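PDB 3TOS: CalS11 from Micromonospora echinospora, which is a methyltransferase of calicheamicin biosynthesis, probably transferring a methyl group from S-adenosylmethionine to an oxygen of its substrate. Local coordinates for residues I183-D189 with S211-D216; D237-L241 with Y252-D257; L57-L62 with L244-P250. All coordinates share one frame; numbering follows the deposited sequence.

Interaction 1: residues I183-D189 with S211-D216. With NA (sodium ion), chain Q; SAH (S-adenosyl-L-homocysteine), chain O; GLU (glutamic acid), chain P.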
# COMPACT_ATOMS: atom_id res chain seq x y z
N ILE B 183 2.83 -14.68 -27.90
CA ILE B 183 3.80 -15.42 -27.03
C ILE B 183 3.73 -14.84 -25.68
O ILE B 183 4.10 -13.66 -25.47
CB ILE B 183 5.25 -15.33 -27.59
CG1 ILE B 183 5.26 -15.99 -28.98
CG2 ILE B 183 6.30 -16.01 -26.57
CD1 ILE B 183 6.55 -15.76 -29.78
N ALA B 184 3.24 -15.61 -24.71
CA ALA B 184 3.24 -15.16 -23.32
C ALA B 184 4.58 -15.32 -22.61
O ALA B 184 5.00 -14.43 -21.85
CB ALA B 184 2.15 -15.87 -22.54
N LEU B 185 5.23 -16.45 -22.87
CA LEU B 185 6.51 -16.75 -22.20
C LEU B 185 7.42 -17.42 -23.24
O LEU B 185 7.04 -18.41 -23.87
CB LEU B 185 6.28 -17.68 -20.97
CG LEU B 185 7.52 -18.29 -20.29
CD1 LEU B 185 8.45 -17.17 -19.75
CD2 LEU B 185 7.06 -19.23 -19.18
N ALA B 186 8.59 -16.84 -23.46
CA ALA B 186 9.60 -17.35 -24.41
C ALA B 186 10.82 -17.69 -23.58
O ALA B 186 11.45 -16.78 -22.98
CB ALA B 186 9.95 -16.30 -25.44
N TYR B 187 11.09 -19.01 -23.44
CA TYR B 187 12.21 -19.49 -22.62
C TYR B 187 13.39 -19.87 -23.50
O TYR B 187 13.38 -20.88 -24.20
CB TYR B 187 11.76 -20.66 -21.71
CG TYR B 187 12.77 -20.84 -20.60
CD1 TYR B 187 13.90 -21.67 -20.76
CD2 TYR B 187 12.65 -20.15 -19.38
CE1 TYR B 187 14.88 -21.75 -19.77
CE2 TYR B 187 13.60 -20.25 -18.38
CZ TYR B 187 14.71 -21.03 -18.59
OH TYR B 187 15.67 -21.12 -17.58
N PHE B 188 14.44 -19.05 -23.46
CA PHE B 188 15.63 -19.33 -24.27
C PHE B 188 16.62 -20.20 -23.53
O PHE B 188 17.23 -19.78 -22.53
CB PHE B 188 16.31 -17.99 -24.61
CG PHE B 188 15.61 -17.25 -25.70
CD1 PHE B 188 14.46 -16.47 -25.43
CD2 PHE B 188 16.09 -17.32 -26.98
CE1 PHE B 188 13.78 -15.79 -26.47
CE2 PHE B 188 15.45 -16.64 -28.01
CZ PHE B 188 14.27 -15.83 -27.76
N ASP B 189 16.84 -21.38 -24.07
CA ASP B 189 17.82 -22.31 -23.49
C ASP B 189 18.58 -23.05 -24.59
O ASP B 189 18.82 -24.28 -24.52
CB ASP B 189 17.13 -23.34 -22.57
CG ASP B 189 18.10 -24.00 -21.61
OD1 ASP B 189 19.29 -23.63 -21.61
OD2 ASP B 189 17.66 -24.90 -20.85
N SER B 211 4.54 -9.73 -21.86
CA SER B 211 5.17 -11.02 -22.19
C SER B 211 6.51 -11.16 -21.48
O SER B 211 7.24 -10.20 -21.32
CB SER B 211 5.38 -11.19 -23.70
OG SER B 211 4.12 -11.27 -24.37
N ILE B 212 6.83 -12.37 -21.07
CA ILE B 212 8.13 -12.54 -20.43
C ILE B 212 9.10 -13.21 -21.39
O ILE B 212 8.74 -14.22 -22.03
CB ILE B 212 8.01 -13.46 -19.14
CG1 ILE B 212 7.07 -12.79 -18.14
CG2 ILE B 212 9.46 -13.83 -18.57
CD1 ILE B 212 7.62 -11.55 -17.53
N VAL B 213 10.33 -12.69 -21.44
CA VAL B 213 11.41 -13.29 -22.20
C VAL B 213 12.49 -13.69 -21.20
O VAL B 213 13.00 -12.84 -20.47
CB VAL B 213 11.97 -12.32 -23.26
CG1 VAL B 213 13.15 -12.98 -24.01
CG2 VAL B 213 10.81 -11.95 -24.21
N ALA B 214 12.76 -14.99 -21.12
CA ALA B 214 13.73 -15.51 -20.14
C ALA B 214 14.92 -16.22 -20.78
O ALA B 214 14.78 -16.78 -21.87
CB ALA B 214 13.02 -16.46 -19.17
N PHE B 215 16.06 -16.14 -20.12
CA PHE B 215 17.32 -16.70 -20.63
C PHE B 215 17.93 -17.56 -19.57
O PHE B 215 18.02 -17.18 -18.40
CB PHE B 215 18.32 -15.58 -20.95
CG PHE B 215 17.86 -14.67 -22.07
CD1 PHE B 215 17.24 -13.47 -21.77
CD2 PHE B 215 18.04 -15.05 -23.41
CE1 PHE B 215 16.82 -12.63 -22.78
CE2 PHE B 215 17.63 -14.21 -24.45
CZ PHE B 215 16.99 -13.02 -24.14
N ASP B 216 18.40 -18.74 -20.00
CA ASP B 216 18.96 -19.73 -19.06
C ASP B 216 20.43 -19.50 -18.73
O ASP B 216 20.88 -19.93 -17.69
CB ASP B 216 18.76 -21.17 -19.64
CG ASP B 216 18.89 -22.24 -18.59
OD1 ASP B 216 19.95 -22.88 -18.52
OD2 ASP B 216 17.89 -22.49 -17.88
NA NA Q . 21.38 -22.08 -16.14
N SAH O . 15.92 -26.93 -21.44
CA SAH O . 16.71 -28.19 -21.26
CB SAH O . 18.18 -28.02 -21.60
CG SAH O . 18.39 -27.72 -23.10
SD SAH O . 20.09 -28.03 -23.53
C SAH O . 16.58 -28.56 -19.78
O SAH O . 17.12 -29.62 -19.34
OXT SAH O . 15.86 -27.92 -19.02
C5' SAH O . 20.32 -27.05 -25.02
C4' SAH O . 19.44 -27.51 -26.23
O4' SAH O . 19.48 -26.49 -27.24
C3' SAH O . 20.04 -28.77 -26.86
O3' SAH O . 19.11 -29.88 -26.76
C2' SAH O . 20.34 -28.34 -28.28
O2' SAH O . 20.14 -29.35 -29.29
C1' SAH O . 19.36 -27.15 -28.47
N9 SAH O . 19.80 -26.23 -29.55
C8 SAH O . 20.92 -25.46 -29.59
N7 SAH O . 20.92 -24.85 -30.80
C5 SAH O . 19.85 -25.23 -31.52
C6 SAH O . 19.32 -24.91 -32.85
N6 SAH O . 20.02 -24.11 -33.68
N1 SAH O . 18.15 -25.51 -33.20
C2 SAH O . 17.47 -26.33 -32.35
N3 SAH O . 17.92 -26.72 -31.14
C4 SAH O . 19.08 -26.12 -30.69
N GLU P . 21.79 -24.57 -19.22
CA GLU P . 21.93 -25.99 -18.73
C GLU P . 21.88 -25.99 -17.20
O GLU P . 21.74 -24.92 -16.58
CB GLU P . 23.26 -26.64 -19.22
CG GLU P . 24.52 -25.89 -18.70
CD GLU P . 25.84 -26.47 -19.24
OE1 GLU P . 25.88 -27.65 -19.65
OE2 GLU P . 26.85 -25.76 -19.14
OXT GLU P . 22.01 -27.03 -16.53
O HOH W 1 18.72 -25.54 -18.61
O HOH W 2 21.55 -22.37 -13.16
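In Tyr187 and Asp216 CG is trans to the main-chain nitrogen (chi1 -162° in both), bringing phenol and carboxylate together. Asp216 OD2 accepts from Tyr187 OH at 2.6 Å through its anti lone pair. This oxygen lies at the edge of the Tyr187 ring, and the carboxylate plane is turned 65° from the ring. The other oxygen, Asp216 OD1, accepts from the amino N of the bound glutamic acid at 2.6 Å and joins Asp216 O in binding sodium. Asp189 OD2 takes the amino N of S-adenosyl-L-homocysteine at 2.7 Å. A water donates to both Asp189 OD2 and Asp216 OD1, bridging two acids that might otherwise repel. Behind this site the strands run parallel, 11° apart, in a hydrogen-bond ladder. Ser211 OG closes the far end on Ile183 O at 2.6 Å. The Phe188 and Phe215 rings lie side by side and barely overlap, with Phe215 CE2 over one face of Phe188. S-adenosyl-L-homocysteine and glutamate are held next to each other; the former occupies the usual cofactor end of a Rossmann-like methyltransferase sheet. Glu217 also binds the sodium. Strand 72-76 flanks 183-188, helix 193-203 packs on Phe188, and helix 50-65 covers Tyr187 and Ala214.

Interaction 2: residues D237-L241 with Y252-D257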
# COMPACT_ATOMS: atom_id res chain seq x y z
N ASP B 237 19.90 -2.86 -21.97
CA ASP B 237 19.05 -1.93 -21.21
C ASP B 237 17.77 -1.60 -22.00
O ASP B 237 17.05 -0.61 -21.69
CB ASP B 237 19.80 -0.66 -20.79
CG ASP B 237 20.23 0.19 -22.00
OD1 ASP B 237 20.06 -0.26 -23.18
OD2 ASP B 237 20.75 1.32 -21.79
N HIS B 238 17.45 -2.42 -23.01
CA HIS B 238 16.18 -2.27 -23.70
C HIS B 238 14.99 -2.44 -22.74
O HIS B 238 13.96 -1.73 -22.83
CB HIS B 238 16.08 -3.29 -24.82
CG HIS B 238 14.78 -3.21 -25.57
ND1 HIS B 238 14.56 -2.26 -26.53
CD2 HIS B 238 13.65 -3.95 -25.49
CE1 HIS B 238 13.34 -2.42 -27.02
NE2 HIS B 238 12.79 -3.46 -26.43
N ALA B 239 15.12 -3.43 -21.85
CA ALA B 239 14.12 -3.71 -20.81
C ALA B 239 14.88 -4.06 -19.54
O ALA B 239 16.10 -4.25 -19.58
CB ALA B 239 13.26 -4.90 -21.23
N PRO B 240 14.18 -4.13 -18.38
CA PRO B 240 14.90 -4.46 -17.14
C PRO B 240 15.09 -5.95 -17.01
O PRO B 240 14.12 -6.71 -16.85
CB PRO B 240 13.96 -3.99 -16.04
CG PRO B 240 12.85 -3.13 -16.79
CD PRO B 240 12.77 -3.78 -18.13
N LEU B 241 16.34 -6.40 -17.06
CA LEU B 241 16.62 -7.83 -16.80
C LEU B 241 16.64 -8.08 -15.29
O LEU B 241 17.23 -7.28 -14.53
CB LEU B 241 17.97 -8.16 -17.41
CG LEU B 241 17.92 -8.36 -18.92
CD1 LEU B 241 19.34 -8.16 -19.49
CD2 LEU B 241 17.33 -9.69 -19.32
N TYR B 252 15.35 -12.69 -16.67
CA TYR B 252 14.12 -12.52 -17.45
C TYR B 252 13.72 -11.06 -17.47
O TYR B 252 14.04 -10.29 -16.58
CB TYR B 252 12.96 -13.38 -16.86
CG TYR B 252 12.45 -12.90 -15.53
CD1 TYR B 252 13.15 -13.17 -14.34
CD2 TYR B 252 11.23 -12.23 -15.46
CE1 TYR B 252 12.66 -12.72 -13.12
CE2 TYR B 252 10.74 -11.78 -14.25
CZ TYR B 252 11.47 -12.02 -13.08
OH TYR B 252 10.94 -11.57 -11.89
N LEU B 253 13.04 -10.70 -18.54
CA LEU B 253 12.51 -9.34 -18.68
C LEU B 253 11.00 -9.39 -19.01
O LEU B 253 10.50 -10.35 -19.57
CB LEU B 253 13.30 -8.61 -19.77
CG LEU B 253 13.19 -9.17 -21.19
CD1 LEU B 253 11.97 -8.52 -21.91
CD2 LEU B 253 14.48 -8.78 -21.92
N ARG B 254 10.32 -8.30 -18.70
CA ARG B 254 8.89 -8.14 -18.98
C ARG B 254 8.88 -7.21 -20.17
O ARG B 254 9.28 -6.03 -20.05
CB ARG B 254 8.15 -7.52 -17.79
CG ARG B 254 6.63 -7.46 -17.92
CD ARG B 254 6.04 -7.42 -16.52
NE ARG B 254 4.60 -7.18 -16.45
CZ ARG B 254 4.05 -5.97 -16.36
NH1 ARG B 254 4.80 -4.87 -16.39
NH2 ARG B 254 2.74 -5.87 -16.24
N TRP B 255 8.46 -7.73 -21.31
CA TRP B 255 8.48 -6.94 -22.55
C TRP B 255 7.75 -5.58 -22.37
O TRP B 255 6.60 -5.53 -21.85
CB TRP B 255 7.80 -7.74 -23.67
CG TRP B 255 8.03 -7.16 -25.03
CD1 TRP B 255 7.10 -6.50 -25.84
CD2 TRP B 255 9.28 -7.14 -25.75
NE1 TRP B 255 7.72 -6.09 -26.97
CE2 TRP B 255 9.03 -6.47 -26.97
CE3 TRP B 255 10.58 -7.61 -25.48
CZ2 TRP B 255 10.04 -6.26 -27.93
CZ3 TRP B 255 11.54 -7.44 -26.43
CH2 TRP B 255 11.27 -6.77 -27.65
N GLY B 256 8.45 -4.51 -22.76
CA GLY B 256 7.91 -3.17 -22.76
C GLY B 256 8.19 -2.41 -21.48
O GLY B 256 7.85 -1.21 -21.41
N ASP B 257 8.76 -3.06 -20.46
CA ASP B 257 9.04 -2.37 -19.22
C ASP B 257 10.32 -1.53 -19.30
O ASP B 257 11.11 -1.57 -20.27
CB ASP B 257 9.19 -3.37 -18.05
CG ASP B 257 7.88 -3.69 -17.34
OD1 ASP B 257 6.82 -3.27 -17.81
OD2 ASP B 257 7.93 -4.38 -16.30
OXT ASP B 257 10.56 -0.72 -18.37
O HOH W 3 11.31 -1.85 -22.83
O HOH W 4 11.41 -6.68 -16.50
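The His238 imidazole and the Trp255 indole meet obliquely, with His238 NE2 3.8 Å from Trp255 CH2. The planes are 42° apart. A water sits above one face of the His238 ring, offset toward its rim. The same water donates to His238 O and the terminal Asp257 O. In one of its two conformers, Arg254 donates from NH1 in plane to the syn lone pair of Asp257 OD2, within a salt bridge that spans the type II turn 254-257. The contact lays the loop after helix 225-233, which leads to strand 242-243, against strand 251-254 and the C-terminus at the edge of the sheet. Apolar side chains fill the rest of the direct contact. Leu253 has CG between the main-chain N and carbonyl carbon (chi1 64°), which sends its methyls to either partner: CD1 of Leu253 lies 3.9 Å from Ala239 CB, and CD2 of Leu253 lies 4.0 Å from Leu241 CD2. Pro240 CD rests 3.6 Å from Asp257 CB, the two side chains crossing at about a right angle. Leu241 N is hydrogen-bonded to Thr208 of the second subunit, and Trp255 NE1 to Asp237 of the third. A second water donates to Pro240 O at 2.7 Å and accepts from Arg254 N. One water thus holds the chain end and another the strand, while the terminal Asp257 O also accepts from Lys209 of the second subunit.

Interaction 3: residues L57-L62 with L244-P250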
# COMPACT_ATOMS: atom_id res chain seq x y z
N LEU B 57 10.79 -24.35 -9.05
CA LEU B 57 10.20 -23.20 -8.44
C LEU B 57 10.38 -21.98 -9.37
O LEU B 57 9.54 -21.09 -9.42
CB LEU B 57 10.82 -22.92 -7.07
CG LEU B 57 10.54 -24.00 -6.01
CD1 LEU B 57 11.39 -23.71 -4.79
CD2 LEU B 57 9.04 -24.01 -5.67
N SER B 58 11.54 -21.90 -10.09
CA SER B 58 11.75 -20.76 -11.01
C SER B 58 10.79 -20.84 -12.21
O SER B 58 10.22 -19.81 -12.60
CB SER B 58 13.19 -20.74 -11.54
OG SER B 58 14.04 -20.37 -10.46
N MSE B 59 10.57 -22.04 -12.76
CA MSE B 59 9.57 -22.17 -13.84
C MSE B 59 8.17 -21.77 -13.37
O MSE B 59 7.42 -21.13 -14.14
CB MSE B 59 9.57 -23.58 -14.43
CG MSE B 59 10.89 -24.00 -15.10
SE MSE B 59 11.59 -22.76 -16.44
CE MSE B 59 12.95 -21.86 -15.36
N ASP B 60 7.84 -22.16 -12.15
CA ASP B 60 6.57 -21.79 -11.57
C ASP B 60 6.45 -20.26 -11.40
O ASP B 60 5.39 -19.69 -11.66
CB ASP B 60 6.36 -22.49 -10.20
CG ASP B 60 5.12 -22.04 -9.51
OD1 ASP B 60 4.05 -22.43 -9.97
OD2 ASP B 60 5.19 -21.35 -8.48
N ALA B 61 7.55 -19.61 -11.00
CA ALA B 61 7.53 -18.15 -10.82
C ALA B 61 7.33 -17.46 -12.19
O ALA B 61 6.55 -16.49 -12.28
CB ALA B 61 8.85 -17.67 -10.20
N LEU B 62 7.99 -17.95 -13.24
CA LEU B 62 7.78 -17.33 -14.57
C LEU B 62 6.35 -17.57 -15.07
O LEU B 62 5.68 -16.62 -15.55
CB LEU B 62 8.75 -17.90 -15.62
CG LEU B 62 10.24 -17.62 -15.32
CD1 LEU B 62 11.05 -18.34 -16.40
CD2 LEU B 62 10.61 -16.08 -15.37
N LEU B 244 15.37 -14.07 -10.18
CA LEU B 244 14.65 -14.42 -8.97
C LEU B 244 15.73 -14.47 -7.86
O LEU B 244 16.70 -15.19 -8.03
CB LEU B 244 14.00 -15.82 -9.14
CG LEU B 244 13.02 -15.84 -10.34
CD1 LEU B 244 12.55 -17.25 -10.64
CD2 LEU B 244 11.82 -14.88 -10.13
N PRO B 245 15.60 -13.67 -6.75
CA PRO B 245 16.72 -13.50 -5.81
C PRO B 245 17.29 -14.83 -5.33
O PRO B 245 16.51 -15.76 -5.02
CB PRO B 245 16.08 -12.74 -4.64
CG PRO B 245 15.01 -11.89 -5.29
CD PRO B 245 14.51 -12.70 -6.49
N GLY B 246 18.63 -14.92 -5.31
CA GLY B 246 19.33 -16.11 -4.81
C GLY B 246 19.64 -17.11 -5.88
O GLY B 246 20.31 -18.11 -5.59
N ARG B 247 19.16 -16.86 -7.12
CA ARG B 247 19.28 -17.83 -8.22
C ARG B 247 19.99 -17.18 -9.39
O ARG B 247 19.56 -16.13 -9.90
CB ARG B 247 17.84 -18.32 -8.64
CG ARG B 247 17.05 -18.81 -7.44
CD ARG B 247 15.70 -19.26 -7.84
NE ARG B 247 14.93 -19.48 -6.63
CZ ARG B 247 13.63 -19.67 -6.59
NH1 ARG B 247 12.94 -19.83 -7.73
NH2 ARG B 247 13.05 -19.72 -5.41
N PRO B 248 21.11 -17.74 -9.82
CA PRO B 248 21.89 -17.08 -10.89
C PRO B 248 21.17 -17.05 -12.24
O PRO B 248 21.50 -16.20 -13.09
CB PRO B 248 23.14 -17.96 -10.99
CG PRO B 248 22.67 -19.32 -10.54
CD PRO B 248 21.72 -19.02 -9.39
N ALA B 249 20.20 -17.94 -12.43
CA ALA B 249 19.41 -18.06 -13.69
C ALA B 249 18.06 -18.58 -13.24
O ALA B 249 17.98 -19.30 -12.23
CB ALA B 249 20.07 -19.07 -14.65
N PRO B 250 17.01 -18.28 -14.00
CA PRO B 250 17.04 -17.50 -15.26
C PRO B 250 17.16 -16.00 -15.06
O PRO B 250 16.87 -15.46 -13.96
CB PRO B 250 15.69 -17.83 -15.85
CG PRO B 250 14.78 -17.89 -14.66
CD PRO B 250 15.62 -18.68 -13.64
O HOH W 5 10.29 -19.18 -7.13
O HOH W 6 16.48 -21.31 -11.11
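The loop between the last two strands, 242-243 and 251-254, passes beside the sodium and glutamate site and folds back over helix 50-65, and Arg247 and Ser58 make the polar link. It begins with a type II turn, Leu244 to Arg247, which has Gly246 at positive phi, and it ends in a cis peptide before Pro250. Arg247 runs out extended (chi2 180°, chi3 -170°), which carries its guanidinium to the helix. NH1 of Arg247 donates to Ser58 OG at 3.0 Å with an angle of 160°, and the hydroxyl lies close to the guanidinium plane. The same NH1 gives a hydrogen bond to a water, which in turn donates weakly to Leu57 O. A second water sits 2.7 Å from Ser58 OG and donates to Ala249 O. Around this polar strip the contacts are apolar. Leu244 CD1 reaches Ala61 CB at 3.7 Å and also touches Ser58. Pro250 CD meets Ser58 CB at 3.8 Å, while Pro250 CG lies 4.1 Å from Leu62 CD1, these two side chains sliding past each other in opposite directions. Pro250 and Leu62 also pack on Tyr187 of strand 183-188. Ser58 OG is further hydrogen-bonded to Thr54 O. The hydroxyl thus connects helix backbone, arginine and water. NH1 has a serine oxygen and a water as acceptors, and the guanidinium probably brings positive charge beside the helix.

Overall arrangement
Interactions 1 and 2 share one sheet, in which strand 211-215 lies between 183-188 and the antiparallel 251-254. Their centres are about 11 Å apart, and backbone bonds from Leu253 to Val213 and from Trp255 to Ser211 join them. Interaction 3, with its centre about 12 Å from that of interaction 1, brings helix 50-65 and loop 244-250 against the sheet, where selenomethionine 59 touches Tyr187 and Ala249 CB touches Asp216 O. Interactions 2 and 3 are about 16 Å apart and meet through Tyr252. Along the chain, both segments of interaction 1 come before those of interaction 2, while 2 and 3 interleave. Interactions 2 and 3 both touch the second subunit, so the C-terminal region reaches from the ligand site to that interface.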